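Local structure of dextranase (Pseudarthrobacter oxydans, 6NZS) at residues A[358-372]-A[381-395]. The protein catalyses the endohydrolysis of (1->6)-alpha-D-glucosidic linkages in dextran, as a glycoside hydrolase of family 49. Residues are numbered along the deposited sequence; the frame is centred on the assembly and turned at random.
Sequences YKQVGSWYWQTDGIE and NTFFNANDDVLKMYH
Phe-384 turns the CE2/CZ end of its ring to both Tyr-358 and Ile-371: its CE2 meets the edge of the Tyr-358 ring at CE2, 3.7 Å away, with the planes inclined at 52°, while its CZ touches CG2 of Ile-371. Gln-360 crosses beside it, its OE1 at the edge of the Phe-384 ring. Stretched out with CG anti to the backbone N (chi1 -178°), Gln-360 carries NE2 inward to Ser-363 OG (2.9 Å) and Thr-368 O, both near its amide plane. A leucine here would probably leave Thr-368 O without this donor and Ser-363 OG freer to turn from Asn-385 O, to which it donates at 2.7 Å. Asn-385 OD1 receives Ser-363 N from above its carbonyl plane, and its ND2 reaches Trp-406 O on the following strand. Farther along, Lys-392 NZ forms a salt bridge to the anti lone pair of Asp-369 OD2 (2.8 Å), and a water links it to Glu-372 OE1. Glu-372 OE2 takes a nearly straight bond from His-395 NE2 (2.8 Å, 165°), lying near the imidazole plane. The parallel pairing of 359-361 with 382-386, one coil on the next, is characteristic of the right-handed parallel beta-helix, the fold of this family.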
ATOM      1  N   TYR A 358      -8.096   3.645   4.947  1.00 11.15           N
ATOM      2  CA  TYR A 358      -6.724   3.804   5.394  1.00  9.46           C
ATOM      3  C   TYR A 358      -5.845   3.830   4.152  1.00 11.13           C
ATOM      4  O   TYR A 358      -6.110   3.103   3.184  1.00  9.56           O
ATOM      5  CB  TYR A 358      -6.377   2.598   6.270  1.00 12.04           C
ATOM      6  CG  TYR A 358      -4.929   2.430   6.622  1.00 11.09           C
ATOM      7  CD1 TYR A 358      -4.384   3.058   7.736  1.00 12.28           C
ATOM      8  CD2 TYR A 358      -4.104   1.609   5.861  1.00 13.80           C
ATOM      9  CE1 TYR A 358      -3.062   2.891   8.076  1.00 13.72           C
ATOM     10  CE2 TYR A 358      -2.775   1.439   6.194  1.00 15.20           C
ATOM     11  CZ  TYR A 358      -2.259   2.084   7.301  1.00 15.06           C
ATOM     12  OH  TYR A 358      -0.942   1.914   7.643  1.00 15.09           O
ATOM     13  N   LYS A 359      -4.817   4.681   4.167  1.00  8.61           N
ATOM     14  CA  LYS A 359      -3.963   4.859   2.999  1.00  9.76           C
ATOM     15  C   LYS A 359      -2.498   4.890   3.408  1.00 12.18           C
ATOM     16  O   LYS A 359      -2.141   5.402   4.472  1.00 10.56           O
ATOM     17  CB  LYS A 359      -4.263   6.152   2.230  1.00 10.30           C
ATOM     18  CG  LYS A 359      -5.729   6.358   1.873  1.00 10.05           C
ATOM     19  CD  LYS A 359      -6.439   7.177   2.972  1.00 12.96           C
ATOM     20  CE  LYS A 359      -7.921   7.171   2.805  1.00 16.63           C
ATOM     21  NZ  LYS A 359      -8.495   8.032   3.862  1.00 11.30           N
ATOM     22  N   GLN A 360      -1.650   4.351   2.536  1.00  9.84           N
ATOM     23  CA  GLN A 360      -0.203   4.440   2.677  1.00  8.75           C
ATOM     24  C   GLN A 360       0.356   5.053   1.400  1.00  9.01           C
ATOM     25  O   GLN A 360       0.071   4.567   0.305  1.00  9.14           O
ATOM     26  CB  GLN A 360       0.386   3.047   2.923  1.00  9.54           C
ATOM     27  CG  GLN A 360       1.883   3.015   3.138  1.00 12.74           C
ATOM     28  CD  GLN A 360       2.374   1.599   3.403  1.00 16.18           C
ATOM     29  OE1 GLN A 360       1.646   0.749   3.949  1.00 15.34           O
ATOM     30  NE2 GLN A 360       3.593   1.325   3.003  1.00 13.98           N
ATOM     31  N   VAL A 361       1.116   6.146   1.538  1.00  9.06           N
ATOM     32  CA  VAL A 361       1.641   6.903   0.404  1.00  9.42           C
ATOM     33  C   VAL A 361       3.126   7.170   0.614  1.00  9.83           C
ATOM     34  O   VAL A 361       3.627   7.170   1.740  1.00  9.33           O
ATOM     35  CB  VAL A 361       0.901   8.245   0.175  1.00  9.36           C
ATOM     36  CG1 VAL A 361      -0.573   8.003  -0.094  1.00 11.28           C
ATOM     37  CG2 VAL A 361       1.064   9.180   1.366  1.00 10.34           C
ATOM     38  N   GLY A 362       3.827   7.425  -0.486  1.00  9.22           N
ATOM     39  CA  GLY A 362       5.232   7.800  -0.368  1.00  8.24           C
ATOM     40  C   GLY A 362       6.140   6.710   0.164  1.00 10.53           C
ATOM     41  O   GLY A 362       7.060   6.995   0.945  1.00  9.73           O
ATOM     42  N   SER A 363       5.939   5.472  -0.278  1.00 10.20           N
ATOM     43  CA  SER A 363       6.713   4.330   0.215  1.00 10.41           C
ATOM     44  C   SER A 363       7.935   4.097  -0.680  1.00 10.49           C
ATOM     45  O   SER A 363       8.047   3.114  -1.417  1.00 12.63           O
ATOM     46  CB  SER A 363       5.826   3.096   0.302  1.00 11.38           C
ATOM     47  OG  SER A 363       4.812   3.274   1.280  1.00 16.66           O
ATOM     48  N   TRP A 364       8.885   5.033  -0.591  1.00  9.31           N
ATOM     49  CA  TRP A 364      10.017   5.032  -1.514  1.00  9.42           C
ATOM     50  C   TRP A 364      11.080   3.998  -1.160  1.00 10.93           C
ATOM     51  O   TRP A 364      11.657   3.377  -2.058  1.00 10.75           O
ATOM     52  CB  TRP A 364      10.637   6.427  -1.561  1.00 11.34           C
ATOM     53  CG  TRP A 364       9.636   7.502  -1.847  1.00  9.06           C
ATOM     54  CD1 TRP A 364       9.138   8.424  -0.962  1.00  9.98           C
ATOM     55  CD2 TRP A 364       9.004   7.770  -3.105  1.00  9.62           C
ATOM     56  NE1 TRP A 364       8.244   9.252  -1.595  1.00  9.25           N
ATOM     57  CE2 TRP A 364       8.142   8.876  -2.909  1.00  8.12           C
ATOM     58  CE3 TRP A 364       9.090   7.195  -4.375  1.00  9.57           C
ATOM     59  CZ2 TRP A 364       7.363   9.409  -3.940  1.00  9.10           C
ATOM     60  CZ3 TRP A 364       8.315   7.723  -5.407  1.00  9.47           C
ATOM     61  CH2 TRP A 364       7.463   8.819  -5.180  1.00  8.84           C
ATOM     62  N   TYR A 365      11.372   3.827   0.130  1.00 10.51           N
ATOM     63  CA  TYR A 365      12.416   2.907   0.560  1.00 11.98           C
ATOM     64  C   TYR A 365      11.953   1.461   0.405  1.00 12.41           C
ATOM     65  O   TYR A 365      10.759   1.164   0.443  1.00 11.99           O
ATOM     66  CB  TYR A 365      12.714   3.133   2.047  1.00 11.28           C
ATOM     67  CG  TYR A 365      13.318   4.469   2.412  1.00 10.17           C
ATOM     68  CD1 TYR A 365      14.483   4.930   1.793  1.00 11.33           C
ATOM     69  CD2 TYR A 365      12.727   5.270   3.385  1.00 10.35           C
ATOM     70  CE1 TYR A 365      15.034   6.152   2.144  1.00 11.98           C
ATOM     71  CE2 TYR A 365      13.270   6.494   3.742  1.00 10.85           C
ATOM     72  CZ  TYR A 365      14.423   6.932   3.114  1.00 11.08           C
ATOM     73  OH  TYR A 365      14.965   8.156   3.466  1.00 13.31           O
ATOM     74  N   TRP A 366      12.920   0.549   0.258  1.00 12.45           N
ATOM     75  CA  TRP A 366      12.637  -0.858   0.501  1.00 12.52           C
ATOM     76  C   TRP A 366      12.121  -1.032   1.926  1.00 13.08           C
ATOM     77  O   TRP A 366      12.275  -0.160   2.787  1.00 12.95           O
ATOM     78  CB  TRP A 366      13.924  -1.684   0.389  1.00 14.82           C
ATOM     79  CG  TRP A 366      14.426  -1.884  -0.999  1.00 15.19           C
ATOM     80  CD1 TRP A 366      13.689  -1.887  -2.148  1.00 13.22           C
ATOM     81  CD2 TRP A 366      15.788  -2.103  -1.396  1.00 16.22           C
ATOM     82  NE1 TRP A 366      14.506  -2.099  -3.236  1.00 17.11           N
ATOM     83  CE2 TRP A 366      15.799  -2.237  -2.800  1.00 17.65           C
ATOM     84  CE3 TRP A 366      16.997  -2.192  -0.701  1.00 18.17           C
ATOM     85  CZ2 TRP A 366      16.975  -2.453  -3.527  1.00 20.22           C
ATOM     86  CZ3 TRP A 366      18.170  -2.418  -1.428  1.00 20.69           C
ATOM     87  CH2 TRP A 366      18.145  -2.543  -2.823  1.00 21.87           C
ATOM     88  N   GLN A 367      11.528  -2.198   2.183  1.00 11.99           N
ATOM     89  CA  GLN A 367      11.056  -2.585   3.510  1.00 13.09           C
ATOM     90  C   GLN A 367       9.927  -1.694   4.010  1.00 13.01           C
ATOM     91  O   GLN A 367       9.667  -1.620   5.215  1.00 16.27           O
ATOM     92  CB  GLN A 367      12.204  -2.686   4.527  1.00 15.01           C
ATOM     93  CG  GLN A 367      13.381  -3.512   4.002  1.00 15.60           C
ATOM     94  CD  GLN A 367      14.462  -3.731   5.041  1.00 20.27           C
ATOM     95  OE1 GLN A 367      15.414  -2.957   5.140  1.00 24.27           O
ATOM     96  NE2 GLN A 367      14.313  -4.788   5.827  1.00 19.72           N
ATOM     97  N   THR A 368       9.229  -1.022   3.092  1.00 10.61           N
ATOM     98  CA  THR A 368       8.043  -0.244   3.437  1.00 11.63           C
ATOM     99  C   THR A 368       6.793  -1.106   3.265  1.00 13.03           C
ATOM    100  O   THR A 368       5.865  -0.775   2.540  1.00 16.53           O
ATOM    101  CB  THR A 368       7.995   1.039   2.615  1.00 10.65           C
ATOM    102  OG1 THR A 368       8.208   0.740   1.225  1.00 11.10           O
ATOM    103  CG2 THR A 368       9.086   1.978   3.097  1.00 12.26           C
ATOM    104  N   ASP A 369       6.802  -2.234   3.976  1.00 14.07           N
ATOM    105  CA  ASP A 369       5.736  -3.227   3.891  1.00 15.54           C
ATOM    106  C   ASP A 369       4.383  -2.591   4.165  1.00 16.82           C
ATOM    107  O   ASP A 369       4.250  -1.734   5.050  1.00 17.02           O
ATOM    108  CB  ASP A 369       5.925  -4.300   4.973  1.00 16.22           C
ATOM    109  CG  ASP A 369       7.228  -5.099   4.850  1.00 16.93           C
ATOM    110  OD1 ASP A 369       8.193  -4.664   4.176  1.00 17.54           O
ATOM    111  OD2 ASP A 369       7.289  -6.188   5.479  1.00 18.60           O
ATOM    112  N   GLY A 370       3.371  -3.055   3.427  1.00 11.36           N
ATOM    113  CA  GLY A 370       1.985  -2.754   3.724  1.00 13.39           C
ATOM    114  C   GLY A 370       1.483  -3.485   4.955  1.00 15.74           C
ATOM    115  O   GLY A 370       2.256  -3.840   5.855  1.00 16.15           O
ATOM    116  N   ILE A 371       0.234  -3.774   4.996  1.00 13.32           N
ATOM    117  CA  ILE A 371      -0.358  -4.166   6.268  1.00 12.77           C
ATOM    118  C   ILE A 371      -0.316  -5.675   6.446  1.00 12.60           C
ATOM    119  O   ILE A 371      -0.406  -6.455   5.494  1.00 13.24           O
ATOM    120  CB  ILE A 371      -1.785  -3.594   6.397  1.00 12.66           C
ATOM    121  CG1 ILE A 371      -2.251  -3.603   7.865  1.00 14.04           C
ATOM    122  CG2 ILE A 371      -2.745  -4.358   5.490  1.00 13.79           C
ATOM    123  CD1 ILE A 371      -3.446  -2.720   8.132  1.00 17.61           C
ATOM    124  N   GLU A 372      -0.186  -6.084   7.703  1.00 12.98           N
ATOM    125  CA  GLU A 372      -0.379  -7.463   8.124  1.00 13.04           C
ATOM    126  C   GLU A 372      -1.627  -7.493   8.998  1.00 14.39           C
ATOM    127  O   GLU A 372      -1.653  -6.881  10.075  1.00 15.43           O
ATOM    128  CB  GLU A 372       0.845  -7.958   8.898  1.00 14.21           C
ATOM    129  CG  GLU A 372       0.761  -9.425   9.340  1.00 13.73           C
ATOM    130  CD  GLU A 372       2.051  -9.937   9.966  1.00 14.59           C
ATOM    131  OE1 GLU A 372       3.120  -9.323   9.740  1.00 14.99           O
ATOM    132  OE2 GLU A 372       1.987 -10.965  10.687  1.00 14.07           O
ATOM    133  N   ASN A 381     -11.680  -0.771   1.703  1.00  8.81           N
ATOM    134  CA  ASN A 381     -11.665   0.593   1.180  1.00  9.91           C
ATOM    135  C   ASN A 381     -10.343   1.292   1.472  1.00 10.27           C
ATOM    136  O   ASN A 381     -10.312   2.278   2.212  1.00 10.55           O
ATOM    137  CB  ASN A 381     -12.846   1.404   1.742  1.00 11.16           C
ATOM    138  CG  ASN A 381     -14.177   0.672   1.621  1.00 12.26           C
ATOM    139  OD1 ASN A 381     -14.406  -0.076   0.673  1.00 13.07           O
ATOM    140  ND2 ASN A 381     -15.073   0.904   2.583  1.00 15.60           N
ATOM    141  N   THR A 382      -9.252   0.807   0.881  1.00  9.14           N
ATOM    142  CA  THR A 382      -7.916   1.272   1.226  1.00  9.16           C
ATOM    143  C   THR A 382      -7.105   1.556  -0.032  1.00  9.85           C
ATOM    144  O   THR A 382      -7.456   1.127  -1.138  1.00  9.77           O
ATOM    145  CB  THR A 382      -7.160   0.235   2.063  1.00  9.25           C
ATOM    146  OG1 THR A 382      -7.038  -0.975   1.308  1.00  9.67           O
ATOM    147  CG2 THR A 382      -7.877  -0.061   3.369  1.00 11.24           C
ATOM    148  N   PHE A 383      -6.016   2.308   0.153  1.00  9.08           N
ATOM    149  CA  PHE A 383      -5.024   2.567  -0.890  1.00  8.54           C
ATOM    150  C   PHE A 383      -3.647   2.273  -0.318  1.00  8.73           C
ATOM    151  O   PHE A 383      -3.302   2.787   0.749  1.00  9.48           O
ATOM    152  CB  PHE A 383      -5.070   4.035  -1.360  1.00  9.00           C
ATOM    153  CG  PHE A 383      -3.967   4.385  -2.326  1.00  7.85           C
ATOM    154  CD1 PHE A 383      -4.121   4.154  -3.684  1.00 11.10           C
ATOM    155  CD2 PHE A 383      -2.765   4.917  -1.874  1.00  8.41           C
ATOM    156  CE1 PHE A 383      -3.092   4.459  -4.588  1.00 13.77           C
ATOM    157  CE2 PHE A 383      -1.725   5.217  -2.767  1.00  9.06           C
ATOM    158  CZ  PHE A 383      -1.891   4.989  -4.122  1.00 10.97           C
ATOM    159  N   PHE A 384      -2.853   1.467  -1.024  1.00  7.41           N
ATOM    160  CA  PHE A 384      -1.492   1.168  -0.590  1.00  7.73           C
ATOM    161  C   PHE A 384      -0.498   1.473  -1.695  1.00  9.86           C
ATOM    162  O   PHE A 384      -0.569   0.887  -2.780  1.00  9.42           O
ATOM    163  CB  PHE A 384      -1.337  -0.303  -0.207  1.00  8.76           C
ATOM    164  CG  PHE A 384      -1.982  -0.650   1.096  1.00  7.73           C
ATOM    165  CD1 PHE A 384      -3.316  -1.013   1.149  1.00 10.46           C
ATOM    166  CD2 PHE A 384      -1.249  -0.614   2.272  1.00  8.13           C
ATOM    167  CE1 PHE A 384      -3.922  -1.324   2.363  1.00  9.91           C
ATOM    168  CE2 PHE A 384      -1.837  -0.929   3.496  1.00 10.04           C
ATOM    169  CZ  PHE A 384      -3.176  -1.286   3.538  1.00  9.72           C
ATOM    170  N   ASN A 385       0.443   2.356  -1.404  1.00  9.18           N
ATOM    171  CA  ASN A 385       1.700   2.432  -2.133  1.00  8.59           C
ATOM    172  C   ASN A 385       2.731   1.750  -1.244  1.00  9.54           C
ATOM    173  O   ASN A 385       2.803   2.051  -0.049  1.00 10.54           O
ATOM    174  CB  ASN A 385       2.051   3.907  -2.344  1.00  8.57           C
ATOM    175  CG  ASN A 385       3.391   4.134  -3.026  1.00 10.73           C
ATOM    176  OD1 ASN A 385       4.156   4.986  -2.590  1.00 13.37           O
ATOM    177  ND2 ASN A 385       3.645   3.441  -4.124  1.00  9.83           N
ATOM    178  N   ALA A 386       3.484   0.793  -1.797  1.00  9.30           N
ATOM    179  CA  ALA A 386       4.466   0.058  -1.002  1.00  8.65           C
ATOM    180  C   ALA A 386       5.614  -0.413  -1.887  1.00  8.78           C
ATOM    181  O   ALA A 386       5.415  -0.751  -3.057  1.00 10.94           O
ATOM    182  CB  ALA A 386       3.843  -1.141  -0.262  1.00 12.68           C
ATOM    183  N   ASN A 387       6.824  -0.437  -1.312  1.00 10.40           N
ATOM    184  CA  ASN A 387       8.029  -0.940  -1.973  1.00  9.23           C
ATOM    185  C   ASN A 387       8.546  -2.204  -1.294  1.00 11.10           C
ATOM    186  O   ASN A 387       9.750  -2.425  -1.174  1.00 11.07           O
ATOM    187  CB  ASN A 387       9.112   0.132  -2.068  1.00 11.35           C
ATOM    188  CG  ASN A 387      10.134  -0.170  -3.155  1.00 11.07           C
ATOM    189  OD1 ASN A 387       9.909  -1.017  -4.012  1.00 10.94           O
ATOM    190  ND2 ASN A 387      11.265   0.527  -3.122  1.00 13.26           N
ATOM    191  N   ASP A 388       7.620  -3.034  -0.845  1.00  9.15           N
ATOM    192  CA  ASP A 388       7.884  -4.364  -0.321  1.00 10.86           C
ATOM    193  C   ASP A 388       6.554  -5.107  -0.353  1.00 11.11           C
ATOM    194  O   ASP A 388       5.595  -4.629  -0.964  1.00 10.77           O
ATOM    195  CB  ASP A 388       8.545  -4.292   1.060  1.00 13.48           C
ATOM    196  CG  ASP A 388       9.595  -5.370   1.240  1.00 15.82           C
ATOM    197  OD1 ASP A 388       9.200  -6.551   1.228  1.00 15.75           O
ATOM    198  OD2 ASP A 388      10.803  -5.048   1.347  1.00 17.77           O
ATOM    199  N   ASP A 389       6.490  -6.277   0.297  1.00 11.09           N
ATOM    200  CA  ASP A 389       5.238  -7.029   0.422  1.00 10.16           C
ATOM    201  C   ASP A 389       4.107  -6.075   0.757  1.00 11.83           C
ATOM    202  O   ASP A 389       4.203  -5.315   1.721  1.00 11.26           O
ATOM    203  CB  ASP A 389       5.346  -8.023   1.588  1.00 11.67           C
ATOM    204  CG  ASP A 389       6.397  -9.085   1.381  1.00 13.25           C
ATOM    205  OD1 ASP A 389       6.599  -9.528   0.234  1.00 13.20           O
ATOM    206  OD2 ASP A 389       7.022  -9.490   2.394  1.00 14.17           O
ATOM    207  N   VAL A 390       3.033  -6.107  -0.040  1.00  9.74           N
ATOM    208  CA  VAL A 390       1.953  -5.142   0.156  1.00 10.21           C
ATOM    209  C   VAL A 390       0.889  -5.690   1.099  1.00 12.38           C
ATOM    210  O   VAL A 390       0.534  -5.052   2.104  1.00 14.41           O
ATOM    211  CB  VAL A 390       1.316  -4.686  -1.172  1.00  8.87           C
ATOM    212  CG1 VAL A 390       0.316  -3.548  -0.896  1.00 11.12           C
ATOM    213  CG2 VAL A 390       2.376  -4.243  -2.189  1.00 10.38           C
ATOM    214  N   LEU A 391       0.335  -6.842   0.755  1.00 11.44           N
ATOM    215  CA  LEU A 391      -0.663  -7.516   1.581  1.00 10.98           C
ATOM    216  C   LEU A 391      -0.013  -8.772   2.150  1.00 10.46           C
ATOM    217  O   LEU A 391       0.211  -9.748   1.426  1.00 10.94           O
ATOM    218  CB  LEU A 391      -1.907  -7.858   0.767  1.00 12.23           C
ATOM    219  CG  LEU A 391      -2.632  -6.643   0.181  1.00 11.64           C
ATOM    220  CD1 LEU A 391      -3.861  -7.094  -0.590  1.00 11.35           C
ATOM    221  CD2 LEU A 391      -3.010  -5.632   1.275  1.00 12.58           C
ATOM    222  N   LYS A 392       0.273  -8.745   3.451  1.00 11.07           N
ATOM    223  CA  LYS A 392       0.941  -9.847   4.136  1.00 11.26           C
ATOM    224  C   LYS A 392      -0.147 -10.750   4.701  1.00 11.38           C
ATOM    225  O   LYS A 392      -0.734 -10.467   5.751  1.00 12.76           O
ATOM    226  CB  LYS A 392       1.882  -9.297   5.198  1.00 11.88           C
ATOM    227  CG  LYS A 392       3.096  -8.602   4.567  1.00 13.60           C
ATOM    228  CD  LYS A 392       3.644  -7.472   5.431  1.00 17.05           C
ATOM    229  CE  LYS A 392       4.395  -8.011   6.638  1.00 19.35           C
ATOM    230  NZ  LYS A 392       5.252  -6.975   7.300  1.00 16.81           N
ATOM    231  N   MET A 393      -0.416 -11.836   3.983  1.00 11.08           N
ATOM    232  CA  MET A 393      -1.537 -12.728   4.270  1.00 12.02           C
ATOM    233  C   MET A 393      -0.989 -13.886   5.097  1.00 11.83           C
ATOM    234  O   MET A 393      -0.717 -14.978   4.599  1.00 12.65           O
ATOM    235  CB  MET A 393      -2.180 -13.199   2.966  1.00 13.69           C
ATOM    236  CG  MET A 393      -2.556 -12.062   2.012  1.00 12.30           C
ATOM    237  SD  MET A 393      -3.526 -10.742   2.773  1.00 12.03           S
ATOM    238  CE  MET A 393      -4.996 -11.633   3.295  1.00 11.30           C
ATOM    239  N   TYR A 394      -0.820 -13.624   6.393  1.00 12.20           N
ATOM    240  CA  TYR A 394      -0.111 -14.537   7.274  1.00 11.34           C
ATOM    241  C   TYR A 394      -1.010 -15.176   8.319  1.00 12.81           C
ATOM    242  O   TYR A 394      -0.497 -15.900   9.181  1.00 13.83           O
ATOM    243  CB  TYR A 394       1.024 -13.802   8.006  1.00 11.93           C
ATOM    244  CG  TYR A 394       2.143 -13.245   7.132  1.00 11.76           C
ATOM    245  CD1 TYR A 394       2.251 -13.575   5.780  1.00 13.37           C
ATOM    246  CD2 TYR A 394       3.088 -12.388   7.676  1.00 13.43           C
ATOM    247  CE1 TYR A 394       3.284 -13.056   4.994  1.00 12.99           C
ATOM    248  CE2 TYR A 394       4.117 -11.871   6.910  1.00 12.69           C
ATOM    249  CZ  TYR A 394       4.214 -12.210   5.569  1.00 12.53           C
ATOM    250  OH  TYR A 394       5.247 -11.671   4.816  1.00 13.81           O
ATOM    251  N   HIS A 395      -2.319 -14.925   8.287  1.00 12.21           N
ATOM    252  CA  HIS A 395      -3.176 -15.312   9.402  1.00 13.08           C
ATOM    253  C   HIS A 395      -4.532 -15.800   8.918  1.00 13.43           C
ATOM    254  O   HIS A 395      -5.034 -15.378   7.876  1.00 12.81           O
ATOM    255  CB  HIS A 395      -3.368 -14.143  10.375  1.00 12.96           C
ATOM    256  CG  HIS A 395      -2.082 -13.608  10.911  1.00 13.96           C
ATOM    257  ND1 HIS A 395      -1.437 -14.161  11.999  1.00 14.35           N
ATOM    258  CD2 HIS A 395      -1.287 -12.605  10.470  1.00 13.27           C
ATOM    259  CE1 HIS A 395      -0.311 -13.504  12.215  1.00 14.94           C
ATOM    260  NE2 HIS A 395      -0.193 -12.558  11.298  1.00 13.98           N
TER
HETATM  261  O   HOH W   1       4.117  -4.162   7.985  1.00 16.92           O
HETATM  262  O   HOH W   2      -2.857  -8.307   5.573  1.00 14.22           O
HETATM  263  O   HOH W   3       4.328  -6.766  10.228  1.00 17.70           O